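Local coordinates for protein Cel44C (Paenibacillus polymyxa, PDB 2YIH) that hydrolyses internal beta-1,4-glucan linkages of xyloglucan and probably of cellulose, as the family 44 glycoside hydrolase part of a longer multidomain enzyme, at residues A[35-40]-A[404-409]; A[418-423]-A[438-443]; A[109-114]-A[136-141]. The protein carries 8 engineered substitutions. All blocks are in the same frame, centred on the assembly; numbering follows the deposited sequence.

In the fold
From the N terminus the chain runs through strand 9-22 of the beta domain and enters the eight-stranded parallel barrel. Contact 1 opens at once, in the loop between barrel strands 29-30 and 42-45, and closes only at helix 399-409, which follows the last barrel strand. Contact 3 opens and closes within that long loop: it joins the end of barrel strand 105-110 to the small three-stranded sheet near the calcium site. Contact 2 comes later, in series with both, on the hairpin 421-427/433-439 of the beta domain. Contacts 1 and 2 touch, Phe418 N probably hydrogen-bonded to Tyr408 O at 2.7 Å; contact 3 lies across the chain's centre, about 34 Å from contact 1 between centres.

Contact 1. Residues A[35-40]-A[404-409]; sequences AGDENM and AYKLYR. With SO4 (sulfate ion), chain E.
Arg409, the last residue of helix 399-409, lays its side chain against the backbone of Glu38 and Asn39. Its CB lies 3.2 Å from Glu38 O; CG and CD each pass 4.0 Å from Asn39 O. Bends at chi2 and chi3 (-80° and -64°) turn the flat guanidinium edge-on to that oxygen. NE meets Asn39 O at 2.9 Å and NH2 meets it from above the carbonyl plane. Farther out, nearly straight bonds run to a sulfate, probably a crystallisation ion: NH1 to O2 and NH2 to O3, each 2.7 Å.

Asn39 answers with ND2, which donates to Arg409 O at 3.0 Å; its ND2 lies over one guanidinium face, the amide and guanidinium planes 17° apart. Met40 sets its CE over the centre of the Tyr405 ring, 3.5 Å from the centroid, with SD above the same face in a Met-aromatic contact. Asp37 and Lys406 form a long salt bridge, supplemented by two waters that each join carboxylate to ammonium. Glu38 folds back, OE2 accepting from Ala35 N and OE1 from Gly36 N, fixing the loop. Arginine suits its place because NE and NH2 both donate to Asn39 O; the sulfate probably offsets its charge.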
loop_
_atom_site.group_PDB
_atom_site.type_symbol
_atom_site.label_atom_id
_atom_site.label_comp_id
_atom_site.label_asym_id
_atom_site.label_seq_id
_atom_site.Cartn_x
_atom_site.Cartn_y
_atom_site.Cartn_z
ATOM N N ALA A 35 11.463 -10.174 4.726
ATOM C CA ALA A 35 12.529 -11.188 4.766
ATOM C C ALA A 35 13.308 -11.286 3.471
ATOM O O ALA A 35 14.528 -11.553 3.489
ATOM C CB ALA A 35 11.967 -12.548 5.157
ATOM N N GLY A 36 12.647 -10.984 2.362
ATOM C CA GLY A 36 13.314 -10.977 1.065
ATOM C C GLY A 36 12.897 -12.124 0.177
ATOM O O GLY A 36 13.305 -12.190 -0.986
ATOM N N ASP A 37 12.101 -13.046 0.708
ATOM C CA ASP A 37 11.616 -14.150 -0.096
ATOM C C ASP A 37 10.097 -14.119 -0.256
ATOM O O ASP A 37 9.441 -15.140 -0.520
ATOM C CB ASP A 37 12.118 -15.497 0.422
ATOM C CG ASP A 37 11.701 -15.785 1.852
ATOM O OD1 ASP A 37 11.137 -14.930 2.567
ATOM O OD2 ASP A 37 11.902 -16.945 2.260
ATOM N N GLU A 38 9.527 -12.918 -0.170
ATOM C CA GLU A 38 8.078 -12.796 -0.308
ATOM C C GLU A 38 7.679 -12.683 -1.777
ATOM O O GLU A 38 6.488 -12.670 -2.077
ATOM C CB GLU A 38 7.602 -11.531 0.427
ATOM C CG GLU A 38 7.660 -11.579 1.987
ATOM C CD GLU A 38 9.020 -11.270 2.542
ATOM O OE1 GLU A 38 9.898 -10.755 1.806
ATOM O OE2 GLU A 38 9.219 -11.575 3.714
ATOM N N ASN A 39 8.657 -12.478 -2.667
ATOM C CA ASN A 39 8.375 -12.310 -4.117
ATOM C C ASN A 39 7.354 -11.182 -4.379
ATOM O O ASN A 39 6.291 -11.381 -4.984
ATOM C CB ASN A 39 7.894 -13.647 -4.698
ATOM C CG ASN A 39 7.742 -13.610 -6.221
ATOM O OD1 ASN A 39 8.462 -12.870 -6.911
ATOM N ND2 ASN A 39 6.787 -14.382 -6.743
ATOM N N MET A 40 7.631 -10.029 -3.774
ATOM C CA MET A 40 6.842 -8.816 -3.970
ATOM C C MET A 40 6.869 -8.411 -5.448
ATOM O O MET A 40 7.838 -8.688 -6.138
ATOM C CB MET A 40 7.463 -7.671 -3.140
ATOM C CG MET A 40 7.354 -7.918 -1.630
ATOM S SD MET A 40 5.661 -7.698 -1.018
ATOM C CE MET A 40 5.953 -8.133 0.705
ATOM N N ALA A 404 1.961 -14.482 5.245
ATOM C CA ALA A 404 0.790 -14.192 4.392
ATOM C C ALA A 404 1.236 -13.895 2.968
ATOM O O ALA A 404 0.646 -14.436 2.014
ATOM C CB ALA A 404 -0.035 -13.021 4.966
ATOM N N TYR A 405 2.258 -13.046 2.803
ATOM C CA TYR A 405 2.753 -12.786 1.439
ATOM C C TYR A 405 3.261 -14.065 0.786
ATOM O O TYR A 405 2.996 -14.305 -0.385
ATOM C CB TYR A 405 3.855 -11.702 1.383
ATOM C CG TYR A 405 3.287 -10.304 1.536
ATOM C CD1 TYR A 405 2.715 -9.631 0.439
ATOM C CD2 TYR A 405 3.298 -9.677 2.780
ATOM C CE1 TYR A 405 2.143 -8.349 0.595
ATOM C CE2 TYR A 405 2.758 -8.393 2.943
ATOM C CZ TYR A 405 2.173 -7.745 1.841
ATOM O OH TYR A 405 1.563 -6.524 1.988
ATOM N N LYS A 406 4.059 -14.827 1.520
ATOM C CA LYS A 406 4.643 -16.045 0.945
ATOM C C LYS A 406 3.531 -17.026 0.586
ATOM O O LYS A 406 3.651 -17.726 -0.404
ATOM C CB LYS A 406 5.647 -16.687 1.916
ATOM C CG LYS A 406 6.899 -15.830 2.007
ATOM C CD LYS A 406 7.788 -16.147 3.228
ATOM C CE LYS A 406 8.390 -17.527 3.115
ATOM N NZ LYS A 406 8.972 -17.961 4.436
ATOM N N LEU A 407 2.454 -17.077 1.370
ATOM C CA LEU A 407 1.366 -17.998 1.022
ATOM C C LEU A 407 0.773 -17.682 -0.365
ATOM O O LEU A 407 0.396 -18.616 -1.129
ATOM C CB LEU A 407 0.285 -18.054 2.116
ATOM C CG LEU A 407 -0.713 -19.211 1.956
ATOM C CD1 LEU A 407 -0.052 -20.524 2.313
ATOM C CD2 LEU A 407 -1.919 -18.970 2.883
ATOM N N TYR A 408 0.721 -16.387 -0.705
ATOM C CA TYR A 408 0.264 -15.955 -2.038
ATOM C C TYR A 408 1.343 -16.003 -3.124
ATOM O O TYR A 408 1.010 -16.183 -4.309
ATOM C CB TYR A 408 -0.294 -14.510 -1.973
ATOM C CG TYR A 408 -1.735 -14.459 -1.507
ATOM C CD1 TYR A 408 -2.056 -14.583 -0.160
ATOM C CD2 TYR A 408 -2.778 -14.409 -2.427
ATOM C CE1 TYR A 408 -3.355 -14.583 0.268
ATOM C CE2 TYR A 408 -4.120 -14.374 -1.996
ATOM C CZ TYR A 408 -4.397 -14.501 -0.663
ATOM O OH TYR A 408 -5.704 -14.473 -0.193
ATOM N N ARG A 409 2.618 -15.769 -2.749
ATOM C CA ARG A 409 3.613 -15.406 -3.752
ATOM C C ARG A 409 4.869 -16.272 -3.751
ATOM O O ARG A 409 5.676 -16.182 -4.661
ATOM C CB ARG A 409 3.986 -13.921 -3.636
ATOM C CG ARG A 409 2.811 -12.987 -3.876
ATOM C CD ARG A 409 2.539 -12.796 -5.379
ATOM N NE ARG A 409 3.687 -12.144 -6.012
ATOM C CZ ARG A 409 3.796 -11.902 -7.313
ATOM N NH1 ARG A 409 2.780 -12.224 -8.135
ATOM N NH2 ARG A 409 4.907 -11.318 -7.787
HETATM S S SO4 E . 3.989 -11.138 -11.435
HETATM O O1 SO4 E . 4.609 -12.155 -12.285
HETATM O O2 SO4 E . 2.815 -11.732 -10.810
HETATM O O3 SO4 E . 4.977 -10.675 -10.452
HETATM O O4 SO4 E . 3.633 -10.007 -12.293
HETATM O O HOH W 1 11.518 -19.398 3.531
HETATM O O HOH W 2 11.086 -15.989 5.021
#

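Contact 2. Residues A[418-423]-A[438-443]; sequences FGDTSV and SVTNAS
A classic beta bulge lies where strand 421-427 begins and strand 433-439 ends in their antiparallel hairpin, with Asp420 and Thr421 together facing Val439. Thr421 N donates to Val439 O at 2.9 Å and Val439 N returns a bond to Thr421 O, making a hydrogen-bonded pair; the next pair, Ser422 with Ser438, is non-hydrogen-bonded.

With OG of Ser438 placed between its backbone N and carbonyl carbon (chi1 60°), the hydroxyl sits over the centre of the Phe418 ring, 3.0 Å above its plane, and accepts from Gly419 N at 2.8 Å. CB adds a CH-pi contact to the same face, while the ring meets Tyr408 edge-to-face. An alanine in place of Phe418 would probably leave Ser438 CB and OG without the aromatic surface beneath them and Tyr408 without its ring partner. Glycine suits position 419, since a CB there would clash with Val439 O.

This hairpin belongs to the beta domain that packs beside the barrel, with strand 9-22 flanking 421-427 and strand 446-453 flanking 433-439. Val439 CG2 lies 4.1 Å from Val423 CG1. Thr440 OG1 accepts from Asp420 N at 3.2 Å. Asp420 OD1 accepts a hydrogen bond from Thr421 OG1, which comes from above the carboxylate plane, and a weak bond from Asn441 N, within the type I' turn 440-443.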
loop_
_atom_site.group_PDB
_atom_site.type_symbol
_atom_site.label_atom_id
_atom_site.label_comp_id
_atom_site.label_asym_id
_atom_site.label_seq_id
_atom_site.Cartn_x
_atom_site.Cartn_y
_atom_site.Cartn_z
ATOM N N PHE A 418 -0.194 -17.521 -6.345
ATOM C CA PHE A 418 -1.610 -17.333 -6.699
ATOM C C PHE A 418 -1.785 -16.915 -8.155
ATOM O O PHE A 418 -0.905 -16.280 -8.767
ATOM C CB PHE A 418 -2.188 -16.231 -5.774
ATOM C CG PHE A 418 -3.670 -16.332 -5.516
ATOM C CD1 PHE A 418 -4.215 -17.446 -4.877
ATOM C CD2 PHE A 418 -4.479 -15.217 -5.727
ATOM C CE1 PHE A 418 -5.592 -17.491 -4.581
ATOM C CE2 PHE A 418 -5.828 -15.244 -5.443
ATOM C CZ PHE A 418 -6.389 -16.365 -4.821
ATOM N N GLY A 419 -2.951 -17.213 -8.714
ATOM C CA GLY A 419 -3.172 -16.877 -10.122
ATOM C C GLY A 419 -3.366 -15.393 -10.349
ATOM O O GLY A 419 -3.686 -14.644 -9.388
ATOM N N ASP A 420 -3.335 -14.991 -11.623
ATOM C CA ASP A 420 -3.488 -13.581 -11.989
ATOM C C ASP A 420 -4.928 -13.154 -12.197
ATOM O O ASP A 420 -5.213 -11.996 -12.428
ATOM C CB ASP A 420 -2.606 -13.185 -13.196
ATOM C CG ASP A 420 -2.974 -13.902 -14.503
ATOM O OD1 ASP A 420 -4.008 -14.600 -14.572
ATOM O OD2 ASP A 420 -2.233 -13.709 -15.521
ATOM N N THR A 421 -5.823 -14.124 -12.174
ATOM C CA THR A 421 -7.228 -13.879 -12.459
ATOM C C THR A 421 -8.086 -14.322 -11.272
ATOM O O THR A 421 -8.138 -15.511 -10.965
ATOM C CB THR A 421 -7.663 -14.688 -13.700
ATOM O OG1 THR A 421 -6.880 -14.264 -14.833
ATOM C CG2 THR A 421 -9.164 -14.417 -13.985
ATOM N N SER A 422 -8.736 -13.378 -10.580
ATOM C CA SER A 422 -9.679 -13.737 -9.509
ATOM C C SER A 422 -10.874 -14.450 -10.110
ATOM O O SER A 422 -11.334 -14.070 -11.178
ATOM C CB SER A 422 -10.181 -12.491 -8.762
ATOM O OG SER A 422 -11.174 -12.813 -7.796
ATOM N N VAL A 423 -11.391 -15.458 -9.415
ATOM C CA VAL A 423 -12.681 -16.036 -9.817
ATOM C C VAL A 423 -13.571 -16.205 -8.594
ATOM O O VAL A 423 -13.109 -16.123 -7.450
ATOM C CB VAL A 423 -12.502 -17.398 -10.555
ATOM C CG1 VAL A 423 -11.563 -17.264 -11.769
ATOM C CG2 VAL A 423 -12.041 -18.521 -9.592
ATOM N N SER A 438 -8.422 -18.295 -7.678
ATOM C CA SER A 438 -7.832 -17.683 -8.876
ATOM C C SER A 438 -7.389 -18.747 -9.856
ATOM O O SER A 438 -7.141 -19.888 -9.463
ATOM C CB SER A 438 -6.617 -16.812 -8.502
ATOM O OG SER A 438 -5.626 -17.591 -7.859
ATOM N N VAL A 439 -7.291 -18.346 -11.129
ATOM C CA VAL A 439 -6.603 -19.113 -12.165
ATOM C C VAL A 439 -5.615 -18.180 -12.891
ATOM O O VAL A 439 -5.620 -16.975 -12.648
ATOM C CB VAL A 439 -7.604 -19.683 -13.185
ATOM C CG1 VAL A 439 -8.564 -20.657 -12.484
ATOM C CG2 VAL A 439 -8.365 -18.548 -13.912
ATOM N N THR A 440 -4.848 -18.699 -13.844
ATOM C CA THR A 440 -3.995 -17.830 -14.675
ATOM C C THR A 440 -4.349 -18.033 -16.145
ATOM O O THR A 440 -4.524 -19.172 -16.573
ATOM C CB THR A 440 -2.476 -18.069 -14.406
ATOM O OG1 THR A 440 -2.125 -17.501 -13.137
ATOM C CG2 THR A 440 -1.593 -17.397 -15.491
ATOM N N ASN A 441 -4.503 -16.936 -16.894
ATOM C CA ASN A 441 -4.761 -17.013 -18.352
ATOM C C ASN A 441 -5.940 -17.951 -18.627
ATOM O O ASN A 441 -5.893 -18.770 -19.549
ATOM C CB ASN A 441 -3.514 -17.507 -19.113
ATOM C CG ASN A 441 -3.623 -17.288 -20.638
ATOM O OD1 ASN A 441 -4.346 -16.393 -21.094
ATOM N ND2 ASN A 441 -2.859 -18.054 -21.418
ATOM N N ALA A 442 -6.974 -17.843 -17.788
ATOM C CA ALA A 442 -8.211 -18.642 -17.912
ATOM C C ALA A 442 -7.953 -20.142 -17.825
ATOM O O ALA A 442 -8.633 -20.935 -18.480
ATOM C CB ALA A 442 -8.993 -18.270 -19.201
ATOM N N SER A 443 -6.938 -20.533 -17.057
ATOM C CA SER A 443 -6.510 -21.930 -17.045
ATOM C C SER A 443 -7.685 -22.855 -16.749
ATOM O O SER A 443 -8.527 -22.590 -15.869
ATOM C CB SER A 443 -5.392 -22.176 -16.019
ATOM O OG SER A 443 -5.086 -23.570 -15.913
HETATM O O HOH W 3 -7.643 -14.983 -17.274
#

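Contact 3. Residues A[109-114]-A[136-141]; sequences TLPMAG and NQVVNA
In Val138 a chi1 of 174° sends CG1 away from the backbone N, which turns CG1 toward Pro111 O and CG2 toward both the Pro111 ring and the Gly114 carbonyl. The contact joins the tail of barrel strand 105-110, in the TIM-barrel fold of this glycoside hydrolase, to strand 135-139 of a small three-stranded sheet. Pro111 CG meets Val138 CG2 at 4.0 Å, and Val138 CG1 lies 3.9 Å from Pro111 O. The rigid proline ring and the branched valine offer apolar surface to each other and to Val116 of the neighbouring strand 115-117; Val159 of helix 159-170 also touches Val138.

Gly114 brings its backbone to the edge of strand 135-139. At its backbone angles (phi 134°, psi -19°) a CB would be jammed against the carbonyl O of Ala113, which explains the choice of glycine. The gain is one almost linear bond: Val138 N donates to Gly114 O, although the donor stands above the carbonyl plane. Beyond the strand, Asn140 curls its amide back toward Pro111, and ND2 is held by Ser214 OG. A single water spans the remaining distance, donating to Pro111 O at 2.8 Å and to Asn140 OD1 at 2.6 Å.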
loop_
_atom_site.group_PDB
_atom_site.type_symbol
_atom_site.label_atom_id
_atom_site.label_comp_id
_atom_site.label_asym_id
_atom_site.label_seq_id
_atom_site.Cartn_x
_atom_site.Cartn_y
_atom_site.Cartn_z
ATOM N N THR A 109 8.598 8.804 -3.741
ATOM C CA THR A 109 7.984 10.045 -3.267
ATOM C C THR A 109 8.837 11.248 -3.645
ATOM O O THR A 109 10.076 11.211 -3.503
ATOM C CB THR A 109 7.848 9.976 -1.736
ATOM O OG1 THR A 109 7.012 8.853 -1.424
ATOM C CG2 THR A 109 7.186 11.244 -1.137
ATOM N N LEU A 110 8.146 12.344 -3.972
ATOM C CA LEU A 110 8.788 13.639 -4.315
ATOM C C LEU A 110 8.305 14.626 -3.275
ATOM O O LEU A 110 7.231 14.434 -2.685
ATOM C CB LEU A 110 8.331 14.100 -5.706
ATOM C CG LEU A 110 8.765 13.144 -6.834
ATOM C CD1 LEU A 110 8.288 13.708 -8.160
ATOM C CD2 LEU A 110 10.278 13.020 -6.839
ATOM N N PRO A 111 9.093 15.683 -3.015
ATOM C CA PRO A 111 8.742 16.574 -1.880
ATOM C C PRO A 111 7.757 17.684 -2.311
ATOM O O PRO A 111 7.929 18.267 -3.394
ATOM C CB PRO A 111 10.096 17.224 -1.518
ATOM C CG PRO A 111 10.836 17.267 -2.863
ATOM C CD PRO A 111 10.426 15.971 -3.591
ATOM N N MET A 112 6.818 18.038 -1.430
ATOM C CA MET A 112 5.837 19.067 -1.779
ATOM C C MET A 112 5.522 20.002 -0.597
ATOM O O MET A 112 4.835 21.002 -0.757
ATOM C CB MET A 112 4.564 18.371 -2.320
ATOM C CG MET A 112 3.753 19.194 -3.250
ATOM S SD MET A 112 2.320 18.309 -3.907
ATOM C CE MET A 112 1.510 17.728 -2.413
ATOM N N ALA A 113 6.007 19.682 0.598
ATOM C CA ALA A 113 5.664 20.504 1.755
ATOM C C ALA A 113 6.379 21.849 1.714
ATOM O O ALA A 113 5.918 22.812 2.348
ATOM C CB ALA A 113 5.946 19.743 3.093
ATOM N N GLY A 114 7.507 21.898 0.999
ATOM C CA GLY A 114 8.081 23.139 0.485
ATOM C C GLY A 114 9.586 23.283 0.720
ATOM O O GLY A 114 10.245 24.131 0.082
ATOM N N ASN A 136 16.660 23.803 2.655
ATOM C CA ASN A 136 16.711 24.314 1.282
ATOM C C ASN A 136 15.301 24.340 0.731
ATOM O O ASN A 136 14.474 23.500 1.100
ATOM C CB ASN A 136 17.584 23.401 0.404
ATOM C CG ASN A 136 19.044 23.460 0.779
ATOM O OD1 ASN A 136 19.529 24.501 1.212
ATOM N ND2 ASN A 136 19.781 22.355 0.558
ATOM N N GLN A 137 15.034 25.296 -0.157
ATOM C CA GLN A 137 13.695 25.454 -0.735
ATOM C C GLN A 137 13.519 24.486 -1.901
ATOM O O GLN A 137 14.422 24.323 -2.738
ATOM C CB GLN A 137 13.511 26.880 -1.255
ATOM C CG GLN A 137 13.541 27.926 -0.215
ATOM C CD GLN A 137 13.254 29.314 -0.802
ATOM O OE1 GLN A 137 12.531 29.450 -1.815
ATOM N NE2 GLN A 137 13.829 30.338 -0.188
ATOM N N VAL A 138 12.338 23.890 -1.984
ATOM C CA VAL A 138 11.951 23.064 -3.159
ATOM C C VAL A 138 11.405 23.954 -4.296
ATOM O O VAL A 138 10.571 24.869 -4.058
ATOM C CB VAL A 138 10.887 22.022 -2.756
ATOM C CG1 VAL A 138 10.347 21.250 -4.008
ATOM C CG2 VAL A 138 11.463 21.009 -1.740
ATOM N N VAL A 139 11.915 23.742 -5.510
ATOM C CA VAL A 139 11.368 24.412 -6.702
ATOM C C VAL A 139 11.031 23.298 -7.676
ATOM O O VAL A 139 11.870 22.423 -7.929
ATOM C CB VAL A 139 12.453 25.364 -7.309
ATOM C CG1 VAL A 139 12.029 25.935 -8.660
ATOM C CG2 VAL A 139 12.772 26.515 -6.271
ATOM N N ASN A 140 9.809 23.332 -8.206
ATOM C CA ASN A 140 9.336 22.217 -9.006
ATOM C C ASN A 140 9.982 22.184 -10.362
ATOM O O ASN A 140 10.402 21.096 -10.836
ATOM C CB ASN A 140 7.818 22.264 -9.135
ATOM C CG ASN A 140 7.141 21.931 -7.839
ATOM O OD1 ASN A 140 7.694 21.186 -7.008
ATOM N ND2 ASN A 140 5.986 22.518 -7.616
ATOM N N ALA A 141 10.074 23.357 -10.995
ATOM C CA ALA A 141 10.655 23.465 -12.364
ATOM C C ALA A 141 11.852 24.435 -12.401
ATOM O O ALA A 141 11.712 25.647 -12.129
ATOM C CB ALA A 141 9.570 23.900 -13.371
HETATM O O HOH W 4 6.812 20.503 -4.638
#